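Local coordinates for ribosome-inactivating protein 3 (Zea mays, PDB 2PQG) that belongs to the ribosome-inactivating protein family of plants, a single chain in which a mixed beta sheet packs against a largely helical body, at residues A[41-52]-A[65-75]; A[121-131]-A[176-184]. All blocks are in the same frame, centred on the assembly; numbering follows the deposited sequence.

Interaction 1: residues A[41-52]-A[65-75]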
loop_
_atom_site.group_PDB
_atom_site.type_symbol
_atom_site.label_atom_id
_atom_site.label_comp_id
_atom_site.label_asym_id
_atom_site.label_seq_id
_atom_site.Cartn_x
_atom_site.Cartn_y
_atom_site.Cartn_z
ATOM N N LEU A 41 -9.736 6.254 -11.771
ATOM C CA LEU A 41 -8.449 6.923 -11.615
ATOM C C LEU A 41 -7.858 7.356 -12.952
ATOM O O LEU A 41 -8.273 6.879 -14.006
ATOM C CB LEU A 41 -7.467 5.998 -10.898
ATOM C CG LEU A 41 -7.858 5.629 -9.470
ATOM C CD1 LEU A 41 -6.913 4.565 -8.950
ATOM C CD2 LEU A 41 -7.821 6.853 -8.584
ATOM N N PRO A 42 -6.881 8.282 -12.923
ATOM C CA PRO A 42 -6.252 8.753 -14.162
ATOM C C PRO A 42 -5.626 7.581 -14.916
ATOM O O PRO A 42 -5.146 6.632 -14.301
ATOM C CB PRO A 42 -5.195 9.731 -13.656
ATOM C CG PRO A 42 -5.781 10.237 -12.364
ATOM C CD PRO A 42 -6.336 8.994 -11.750
ATOM N N PRO A 43 -5.625 7.629 -16.260
ATOM C CA PRO A 43 -5.035 6.535 -17.042
ATOM C C PRO A 43 -3.562 6.347 -16.731
ATOM O O PRO A 43 -2.823 7.316 -16.545
ATOM C CB PRO A 43 -5.279 6.969 -18.486
ATOM C CG PRO A 43 -5.303 8.464 -18.391
ATOM C CD PRO A 43 -6.126 8.690 -17.149
ATOM N N GLU A 44 -3.138 5.090 -16.682
ATOM C CA GLU A 44 -1.759 4.773 -16.375
ATOM C C GLU A 44 -0.817 5.083 -17.528
ATOM O O GLU A 44 -1.177 4.943 -18.693
ATOM C CB GLU A 44 -1.649 3.300 -15.982
ATOM C CG GLU A 44 -0.277 2.916 -15.464
ATOM C CD GLU A 44 -0.318 1.708 -14.562
ATOM O OE1 GLU A 44 -1.162 1.695 -13.637
ATOM O OE2 GLU A 44 0.498 0.782 -14.771
ATOM N N LYS A 45 0.390 5.522 -17.183
ATOM C CA LYS A 45 1.438 5.854 -18.151
ATOM C C LYS A 45 2.753 5.307 -17.643
ATOM O O LYS A 45 2.882 4.999 -16.460
ATOM C CB LYS A 45 1.615 7.356 -18.286
ATOM C CG LYS A 45 0.456 8.081 -18.874
ATOM C CD LYS A 45 0.793 9.546 -18.971
ATOM C CE LYS A 45 -0.373 10.316 -19.528
ATOM N NZ LYS A 45 -0.656 9.900 -20.931
ATOM N N LYS A 46 3.733 5.211 -18.533
ATOM C CA LYS A 46 5.054 4.724 -18.156
ATOM C C LYS A 46 5.603 5.618 -17.037
ATOM O O LYS A 46 6.172 5.136 -16.051
ATOM C CB LYS A 46 6.002 4.781 -19.351
ATOM C CG LYS A 46 6.778 3.494 -19.571
ATOM C CD LYS A 46 8.011 3.731 -20.432
ATOM C CE LYS A 46 8.653 2.415 -20.845
ATOM N NZ LYS A 46 9.085 2.446 -22.272
ATOM N N VAL A 47 5.423 6.928 -17.196
ATOM C CA VAL A 47 5.914 7.892 -16.195
ATOM C C VAL A 47 4.761 8.520 -15.403
ATOM O O VAL A 47 4.055 9.387 -15.905
ATOM C CB VAL A 47 6.729 9.020 -16.845
ATOM C CG1 VAL A 47 7.665 9.647 -15.804
ATOM C CG2 VAL A 47 7.506 8.496 -18.031
ATOM N N PRO A 48 4.574 8.092 -14.145
ATOM C CA PRO A 48 3.533 8.598 -13.250
ATOM C C PRO A 48 3.436 10.093 -13.538
ATOM O O PRO A 48 4.442 10.820 -13.470
ATOM C CB PRO A 48 4.084 8.285 -11.879
ATOM C CG PRO A 48 4.870 7.031 -12.100
ATOM C CD PRO A 48 5.496 7.171 -13.463
ATOM N N GLU A 49 2.223 10.570 -13.802
ATOM C CA GLU A 49 1.983 11.946 -14.181
ATOM C C GLU A 49 1.381 12.854 -13.124
ATOM O O GLU A 49 1.433 14.083 -13.245
ATOM C CB GLU A 49 1.158 11.921 -15.471
ATOM N N LEU A 50 0.753 12.232 -12.136
ATOM C CA LEU A 50 0.279 12.961 -10.975
ATOM C C LEU A 50 0.681 12.113 -9.762
ATOM O O LEU A 50 0.524 10.886 -9.740
ATOM C CB LEU A 50 -1.236 13.223 -10.952
ATOM C CG LEU A 50 -1.695 14.250 -11.977
ATOM C CD1 LEU A 50 -3.063 13.828 -12.501
ATOM C CD2 LEU A 50 -1.735 15.642 -11.364
ATOM N N TRP A 51 1.230 12.775 -8.753
ATOM C CA TRP A 51 1.685 12.102 -7.543
ATOM C C TRP A 51 0.953 12.487 -6.274
ATOM O O TRP A 51 0.680 13.674 -6.042
ATOM C CB TRP A 51 3.167 12.367 -7.323
ATOM C CG TRP A 51 4.087 11.724 -8.325
ATOM C CD1 TRP A 51 4.457 12.213 -9.537
ATOM C CD2 TRP A 51 4.727 10.448 -8.194
ATOM N NE1 TRP A 51 5.290 11.321 -10.175
ATOM C CE2 TRP A 51 5.469 10.228 -9.372
ATOM C CE3 TRP A 51 4.738 9.466 -7.194
ATOM C CZ2 TRP A 51 6.214 9.068 -9.581
ATOM C CZ3 TRP A 51 5.481 8.311 -7.406
ATOM C CH2 TRP A 51 6.207 8.124 -8.593
ATOM N N LEU A 52 0.591 11.479 -5.479
ATOM C CA LEU A 52 -0.021 11.728 -4.179
ATOM C C LEU A 52 1.106 11.497 -3.153
ATOM O O LEU A 52 1.755 10.445 -3.130
ATOM C CB LEU A 52 -1.177 10.769 -3.862
ATOM C CG LEU A 52 -1.502 10.603 -2.368
ATOM C CD1 LEU A 52 -1.824 11.944 -1.733
ATOM C CD2 LEU A 52 -2.673 9.641 -2.221
ATOM N N LEU A 65 5.420 9.274 1.787
ATOM C CA LEU A 65 5.213 8.177 0.840
ATOM C C LEU A 65 4.930 8.720 -0.562
ATOM O O LEU A 65 4.078 9.589 -0.733
ATOM C CB LEU A 65 4.036 7.300 1.288
ATOM C CG LEU A 65 4.045 6.650 2.677
ATOM C CD1 LEU A 65 2.739 5.874 2.866
ATOM C CD2 LEU A 65 5.247 5.731 2.833
ATOM N N ALA A 66 5.649 8.219 -1.560
ATOM C CA ALA A 66 5.445 8.659 -2.942
ATOM C C ALA A 66 4.492 7.691 -3.639
ATOM O O ALA A 66 4.879 6.572 -3.991
ATOM C CB ALA A 66 6.779 8.701 -3.686
ATOM N N ILE A 67 3.255 8.125 -3.855
ATOM C CA ILE A 67 2.251 7.273 -4.478
ATOM C C ILE A 67 1.763 7.736 -5.850
ATOM O O ILE A 67 1.393 8.889 -6.029
ATOM C CB ILE A 67 1.023 7.134 -3.554
ATOM C CG1 ILE A 67 1.440 6.473 -2.240
ATOM C CG2 ILE A 67 -0.063 6.331 -4.236
ATOM C CD1 ILE A 67 0.402 6.598 -1.137
ATOM N N ARG A 68 1.757 6.820 -6.817
ATOM C CA ARG A 68 1.280 7.139 -8.161
ATOM C C ARG A 68 -0.219 7.356 -8.077
ATOM O O ARG A 68 -0.924 6.585 -7.434
ATOM C CB ARG A 68 1.519 5.978 -9.129
ATOM C CG ARG A 68 2.952 5.558 -9.316
ATOM C CD ARG A 68 3.022 4.322 -10.204
ATOM N NE ARG A 68 2.421 4.536 -11.521
ATOM C CZ ARG A 68 3.058 4.340 -12.672
ATOM N NH1 ARG A 68 4.320 3.923 -12.667
ATOM N NH2 ARG A 68 2.435 4.559 -13.824
ATOM N N MET A 69 -0.714 8.398 -8.726
ATOM C CA MET A 69 -2.145 8.666 -8.718
ATOM C C MET A 69 -2.891 7.703 -9.632
ATOM O O MET A 69 -4.022 7.323 -9.338
ATOM C CB MET A 69 -2.414 10.099 -9.163
ATOM C CG MET A 69 -2.555 11.059 -8.021
ATOM S SD MET A 69 -4.180 10.846 -7.292
ATOM C CE MET A 69 -5.050 12.082 -8.204
ATOM N N ASP A 70 -2.256 7.293 -10.729
ATOM C CA ASP A 70 -2.921 6.400 -11.665
ATOM C C ASP A 70 -3.312 5.016 -11.123
ATOM O O ASP A 70 -4.409 4.539 -11.403
ATOM C CB ASP A 70 -2.114 6.268 -12.977
ATOM C CG ASP A 70 -0.644 5.967 -12.756
ATOM O OD1 ASP A 70 -0.292 5.432 -11.687
ATOM O OD2 ASP A 70 0.158 6.257 -13.673
ATOM N N ASN A 71 -2.447 4.366 -10.348
ATOM C CA ASN A 71 -2.816 3.056 -9.814
ATOM C C ASN A 71 -2.850 3.032 -8.286
ATOM O O ASN A 71 -3.080 1.987 -7.677
ATOM C CB ASN A 71 -1.869 1.967 -10.329
ATOM C CG ASN A 71 -0.445 2.167 -9.869
ATOM O OD1 ASN A 71 -0.190 2.823 -8.856
ATOM N ND2 ASN A 71 0.496 1.588 -10.603
ATOM N N LEU A 72 -2.640 4.198 -7.679
ATOM C CA LEU A 72 -2.629 4.354 -6.223
ATOM C C LEU A 72 -1.653 3.417 -5.524
ATOM O O LEU A 72 -1.948 2.883 -4.455
ATOM C CB LEU A 72 -4.036 4.160 -5.630
ATOM C CG LEU A 72 -5.031 5.327 -5.723
ATOM C CD1 LEU A 72 -6.243 5.042 -4.845
ATOM C CD2 LEU A 72 -4.365 6.619 -5.270
ATOM N N TYR A 73 -0.479 3.222 -6.113
ATOM C CA TYR A 73 0.486 2.338 -5.489
ATOM C C TYR A 73 1.773 3.038 -5.117
ATOM O O TYR A 73 2.222 3.950 -5.803
ATOM C CB TYR A 73 0.800 1.159 -6.396
ATOM C CG TYR A 73 1.111 -0.102 -5.625
ATOM C CD1 TYR A 73 0.099 -0.803 -4.972
ATOM C CD2 TYR A 73 2.413 -0.595 -5.545
ATOM C CE1 TYR A 73 0.375 -1.967 -4.259
ATOM C CE2 TYR A 73 2.702 -1.757 -4.832
ATOM C CZ TYR A 73 1.678 -2.440 -4.194
ATOM O OH TYR A 73 1.956 -3.604 -3.513
ATOM N N LEU A 74 2.369 2.578 -4.024
ATOM C CA LEU A 74 3.614 3.135 -3.497
ATOM C C LEU A 74 4.824 2.890 -4.396
ATOM O O LEU A 74 5.040 1.772 -4.861
ATOM C CB LEU A 74 3.878 2.528 -2.118
ATOM C CG LEU A 74 5.090 2.971 -1.313
ATOM C CD1 LEU A 74 4.937 4.415 -0.901
ATOM C CD2 LEU A 74 5.201 2.093 -0.087
ATOM N N VAL A 75 5.613 3.930 -4.639
ATOM C CA VAL A 75 6.804 3.786 -5.472
ATOM C C VAL A 75 8.041 3.871 -4.588
ATOM O O VAL A 75 9.029 3.173 -4.815
ATOM C CB VAL A 75 6.897 4.887 -6.543
ATOM C CG1 VAL A 75 8.091 4.633 -7.447
ATOM C CG2 VAL A 75 5.617 4.931 -7.355
HETATM O O HOH W 1 -5.658 3.809 -14.044
#

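Interaction 2: residues A[121-131]-A[176-184]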
loop_
_atom_site.group_PDB
_atom_site.type_symbol
_atom_site.label_atom_id
_atom_site.label_comp_id
_atom_site.label_asym_id
_atom_site.label_seq_id
_atom_site.Cartn_x
_atom_site.Cartn_y
_atom_site.Cartn_z
ATOM N N VAL A 121 -0.603 -9.771 7.389
ATOM C CA VAL A 121 -0.111 -8.426 7.661
ATOM C C VAL A 121 -0.923 -7.751 8.768
ATOM O O VAL A 121 -2.052 -7.298 8.538
ATOM C CB VAL A 121 -0.157 -7.566 6.381
ATOM C CG1 VAL A 121 0.407 -6.175 6.656
ATOM C CG2 VAL A 121 0.630 -8.255 5.274
ATOM N N THR A 122 -0.341 -7.689 9.967
ATOM C CA THR A 122 -1.005 -7.080 11.109
ATOM C C THR A 122 -0.975 -5.561 10.999
ATOM O O THR A 122 0.098 -4.969 10.865
ATOM C CB THR A 122 -0.345 -7.508 12.426
ATOM O OG1 THR A 122 -0.230 -8.936 12.455
ATOM C CG2 THR A 122 -1.207 -7.066 13.618
ATOM N N MET A 123 -2.157 -4.944 11.054
ATOM C CA MET A 123 -2.282 -3.497 10.948
ATOM C C MET A 123 -2.835 -2.870 12.214
ATOM O O MET A 123 -3.208 -3.576 13.156
ATOM C CB MET A 123 -3.142 -3.140 9.722
ATOM C CG MET A 123 -2.627 -3.759 8.428
ATOM S SD MET A 123 -3.822 -3.618 7.085
ATOM C CE MET A 123 -4.877 -5.036 7.400
ATOM N N GLY A 124 -2.900 -1.543 12.220
ATOM C CA GLY A 124 -3.364 -0.811 13.380
ATOM C C GLY A 124 -2.543 0.468 13.507
ATOM O O GLY A 124 -1.574 0.688 12.769
ATOM N N ARG A 125 -2.943 1.341 14.425
ATOM C CA ARG A 125 -2.253 2.610 14.623
ATOM C C ARG A 125 -0.874 2.344 15.215
ATOM O O ARG A 125 0.127 2.883 14.737
ATOM C CB ARG A 125 -3.070 3.514 15.551
ATOM C CG ARG A 125 -2.486 4.893 15.746
ATOM C CD ARG A 125 -3.190 5.608 16.883
ATOM N NE ARG A 125 -4.596 5.878 16.593
ATOM C CZ ARG A 125 -5.020 6.786 15.717
ATOM N NH1 ARG A 125 -6.321 6.956 15.526
ATOM N NH2 ARG A 125 -4.152 7.528 15.037
ATOM N N ALA A 126 -0.822 1.498 16.242
ATOM C CA ALA A 126 0.457 1.174 16.867
ATOM C C ALA A 126 1.397 0.558 15.830
ATOM O O ALA A 126 2.599 0.832 15.824
ATOM C CB ALA A 126 0.250 0.211 18.032
ATOM N N GLU A 127 0.832 -0.277 14.959
ATOM C CA GLU A 127 1.582 -0.935 13.894
ATOM C C GLU A 127 2.107 0.094 12.901
ATOM O O GLU A 127 3.204 -0.056 12.366
ATOM C CB GLU A 127 0.687 -1.931 13.149
ATOM C CG GLU A 127 0.185 -3.113 13.973
ATOM C CD GLU A 127 1.263 -4.154 14.229
ATOM O OE1 GLU A 127 2.313 -4.123 13.541
ATOM O OE2 GLU A 127 1.045 -5.015 15.117
ATOM N N MET A 128 1.319 1.136 12.645
ATOM C CA MET A 128 1.734 2.189 11.721
ATOM C C MET A 128 2.771 3.117 12.374
ATOM O O MET A 128 3.650 3.656 11.696
ATOM C CB MET A 128 0.524 3.006 11.264
ATOM C CG MET A 128 0.854 4.012 10.174
ATOM S SD MET A 128 -0.572 5.006 9.660
ATOM C CE MET A 128 -1.448 3.890 8.591
ATOM N N THR A 129 2.656 3.307 13.687
ATOM C CA THR A 129 3.597 4.147 14.431
ATOM C C THR A 129 5.008 3.540 14.382
ATOM O O THR A 129 5.977 4.239 14.096
ATOM C CB THR A 129 3.160 4.311 15.914
ATOM O OG1 THR A 129 1.897 4.985 15.961
ATOM C CG2 THR A 129 4.190 5.126 16.703
ATOM N N ARG A 130 5.110 2.238 14.642
ATOM C CA ARG A 130 6.391 1.546 14.623
ATOM C C ARG A 130 7.003 1.455 13.223
ATOM O O ARG A 130 8.225 1.527 13.058
ATOM C CB ARG A 130 6.242 0.142 15.217
ATOM C CG ARG A 130 5.928 0.130 16.699
ATOM C CD ARG A 130 6.228 -1.220 17.320
ATOM N NE ARG A 130 5.258 -2.242 16.941
ATOM C CZ ARG A 130 4.015 -2.308 17.411
ATOM N NH1 ARG A 130 3.588 -1.405 18.285
ATOM N NH2 ARG A 130 3.202 -3.280 17.015
ATOM N N ALA A 131 6.153 1.291 12.217
ATOM C CA ALA A 131 6.611 1.208 10.836
ATOM C C ALA A 131 7.262 2.515 10.396
ATOM O O ALA A 131 8.334 2.510 9.787
ATOM C CB ALA A 131 5.445 0.873 9.924
ATOM N N LYS A 176 7.703 -3.626 7.476
ATOM C CA LYS A 176 7.124 -2.321 7.777
ATOM C C LYS A 176 6.489 -1.711 6.522
ATOM O O LYS A 176 5.436 -1.061 6.588
ATOM C CB LYS A 176 8.208 -1.402 8.332
ATOM C CG LYS A 176 8.799 -1.914 9.655
ATOM C CD LYS A 176 7.704 -1.991 10.716
ATOM C CE LYS A 176 8.203 -2.459 12.074
ATOM N NZ LYS A 176 8.269 -3.936 12.149
ATOM N N LEU A 177 7.117 -1.942 5.374
ATOM C CA LEU A 177 6.597 -1.412 4.124
ATOM C C LEU A 177 5.276 -2.031 3.697
ATOM O O LEU A 177 4.387 -1.318 3.238
ATOM C CB LEU A 177 7.632 -1.565 3.005
ATOM C CG LEU A 177 8.701 -0.463 2.982
ATOM C CD1 LEU A 177 9.695 -0.705 1.864
ATOM C CD2 LEU A 177 8.022 0.895 2.807
ATOM N N VAL A 178 5.127 -3.344 3.860
ATOM C CA VAL A 178 3.883 -3.997 3.457
ATOM C C VAL A 178 2.724 -3.716 4.420
ATOM O O VAL A 178 1.583 -4.068 4.141
ATOM C CB VAL A 178 4.073 -5.530 3.294
ATOM C CG1 VAL A 178 4.136 -6.196 4.653
ATOM C CG2 VAL A 178 2.962 -6.103 2.417
ATOM N N LYS A 179 3.007 -3.083 5.550
ATOM C CA LYS A 179 1.947 -2.748 6.490
ATOM C C LYS A 179 1.331 -1.430 6.024
ATOM O O LYS A 179 0.114 -1.220 6.137
ATOM C CB LYS A 179 2.503 -2.581 7.903
ATOM C CG LYS A 179 2.987 -3.861 8.542
ATOM C CD LYS A 179 3.528 -3.595 9.932
ATOM C CE LYS A 179 3.871 -4.891 10.641
ATOM N NZ LYS A 179 2.712 -5.816 10.642
ATOM N N LEU A 180 2.179 -0.549 5.492
ATOM C CA LEU A 180 1.732 0.755 5.005
ATOM C C LEU A 180 1.088 0.628 3.630
ATOM O O LEU A 180 0.174 1.378 3.296
ATOM C CB LEU A 180 2.909 1.734 4.939
ATOM C CG LEU A 180 3.643 1.988 6.261
ATOM C CD1 LEU A 180 4.818 2.927 6.009
ATOM C CD2 LEU A 180 2.686 2.569 7.303
ATOM N N VAL A 181 1.573 -0.325 2.841
ATOM C CA VAL A 181 1.030 -0.556 1.512
ATOM C C VAL A 181 -0.430 -0.970 1.642
ATOM O O VAL A 181 -1.281 -0.473 0.913
ATOM C CB VAL A 181 1.821 -1.655 0.754
ATOM C CG1 VAL A 181 1.135 -1.978 -0.570
ATOM C CG2 VAL A 181 3.244 -1.182 0.489
ATOM N N VAL A 182 -0.728 -1.854 2.589
ATOM C CA VAL A 182 -2.103 -2.302 2.775
ATOM C C VAL A 182 -2.986 -1.260 3.466
ATOM O O VAL A 182 -4.108 -1.022 3.027
ATOM C CB VAL A 182 -2.165 -3.633 3.571
ATOM C CG1 VAL A 182 -3.603 -4.074 3.731
ATOM C CG2 VAL A 182 -1.386 -4.711 2.848
ATOM N N MET A 183 -2.484 -0.641 4.535
ATOM C CA MET A 183 -3.250 0.382 5.263
ATOM C C MET A 183 -3.492 1.650 4.442
ATOM O O MET A 183 -4.576 2.235 4.504
ATOM C CB MET A 183 -2.544 0.783 6.566
ATOM C CG MET A 183 -2.601 -0.253 7.679
ATOM S SD MET A 183 -1.875 0.329 9.231
ATOM C CE MET A 183 -0.102 -0.028 8.987
ATOM N N VAL A 184 -2.489 2.093 3.688
ATOM C CA VAL A 184 -2.653 3.303 2.889
ATOM C C VAL A 184 -3.112 3.069 1.438
ATOM O O VAL A 184 -4.250 3.393 1.094
ATOM C CB VAL A 184 -1.363 4.139 2.900
ATOM C CG1 VAL A 184 -1.566 5.414 2.122
ATOM C CG2 VAL A 184 -0.975 4.463 4.340
HETATM O O HOH W 2 2.414 -9.265 10.801
#

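Interaction 1: residues A[41-52]-A[65-75]
At the open end of the antiparallel hairpin formed by strands 51-57 and 62-68, L52 and I67 make a hydrogen-bonded pair, with L52 N to I67 O at 2.8 Å and I67 N to L52 O at 2.9 Å. W51 and R68 follow as the non-hydrogen-bonded pair, and M69 N to L50 O (3.0 Å) carries the ladder past the strand end. The W51 indole meets V75, one strand further across the sheet, by its rim: W51 CZ3 lies 3.4 Å from V75 CG2, with the methyl near the ring plane. L52, on the other face of the sheet, packs on V22 and V26 of helix 15-27.

R68 ties down the loop that leads into the hairpin. Its chain bends at chi3 (59°), bringing the guanidinium side-on to D70, NE to OD1 and NH2 to OD2, the NE bond almost straight at 178°. R68 NH2 also reaches K45 O at 2.7 Å, in the guanidinium plane, while P48 CG lies over one face, offset toward the rim and 3.2 Å from R68 NH1.

Gripped at its edge by both oxygens of D70 and by K45 O, with proline over one face, the guanidinium probably has little freedom to rotate. D70 is probably its main counter-charge; E44 OE2, 4.3 Å from R68 NH2 and well off the plane, is pointed at by no N-H and can act only through its charge.

Interaction 2: residues A[121-131]-A[176-184]
Polar contacts gather around K179, whose ammonium group joins T122 and E127 of segment 121-131. K179 NZ gives a hydrogen bond of 2.8 Å to T122 O, in the carbonyl plane and on a lone pair, and makes a weaker salt bridge to E127 OE1 at 3.4 Å. The lysine chain runs extended until chi4 (-54°) turns NZ to these oxygens. E127 OE2 in turn pairs with R130 NH2, making a three-residue network along one side of helix 125-131.

Sulfur and methyl groups fill the interior. M183 slides antiparallel past both M123 and M128: M183 CG lies 3.6 Å from M123 CB, and M183 SD the same distance from M128 CE. The M123 side chain crosses V182 at about a right angle, M123 SD 3.4 Å from V182 CG1. At the N-cap, G124 N points straight at M183 SD, a weak bond of 3.7 Å.

Apolar packing completes the contact. M128 CG touches L180 CD2, and the aliphatic part of K176 lies over A131, with K176 CD 3.4 Å from A131 CA. V121 CG2 meets V178 CG1 at 4.1 Å. The axes of helix segments 125-131 and 176-184 approach to 9.4 Å and cross at -130°.

Flexible thioethers thus fit the buried crossing, while one lysine satisfies a peptide carbonyl at its border and probably offsets the E127 charge together with R130.

How the interactions relate
From the N terminus, interaction 1 comes first: segment 41-52 leads into the first strand of a hairpin, and 65-75 runs from the end of the second through a turn into the start of the third, closing a short, mainly strand loop. Only after it has closed does interaction 2 open, at 121-131, and its larger loop of 44 residues, partly helical and without strand, ends at 176-184. The two are therefore in series, neither nested nor crossed. The centres of interactions 1 and 2 are about 21 Å apart. Yet they meet through helix 171-189, where V181 packs on Y73 and L74, and V184 on I67. Interaction 1 ties the loop before strand 51-57 to the turn after strand 62-68, interaction 2 joins two helices, and helix 171-189 connects sheet and helical body.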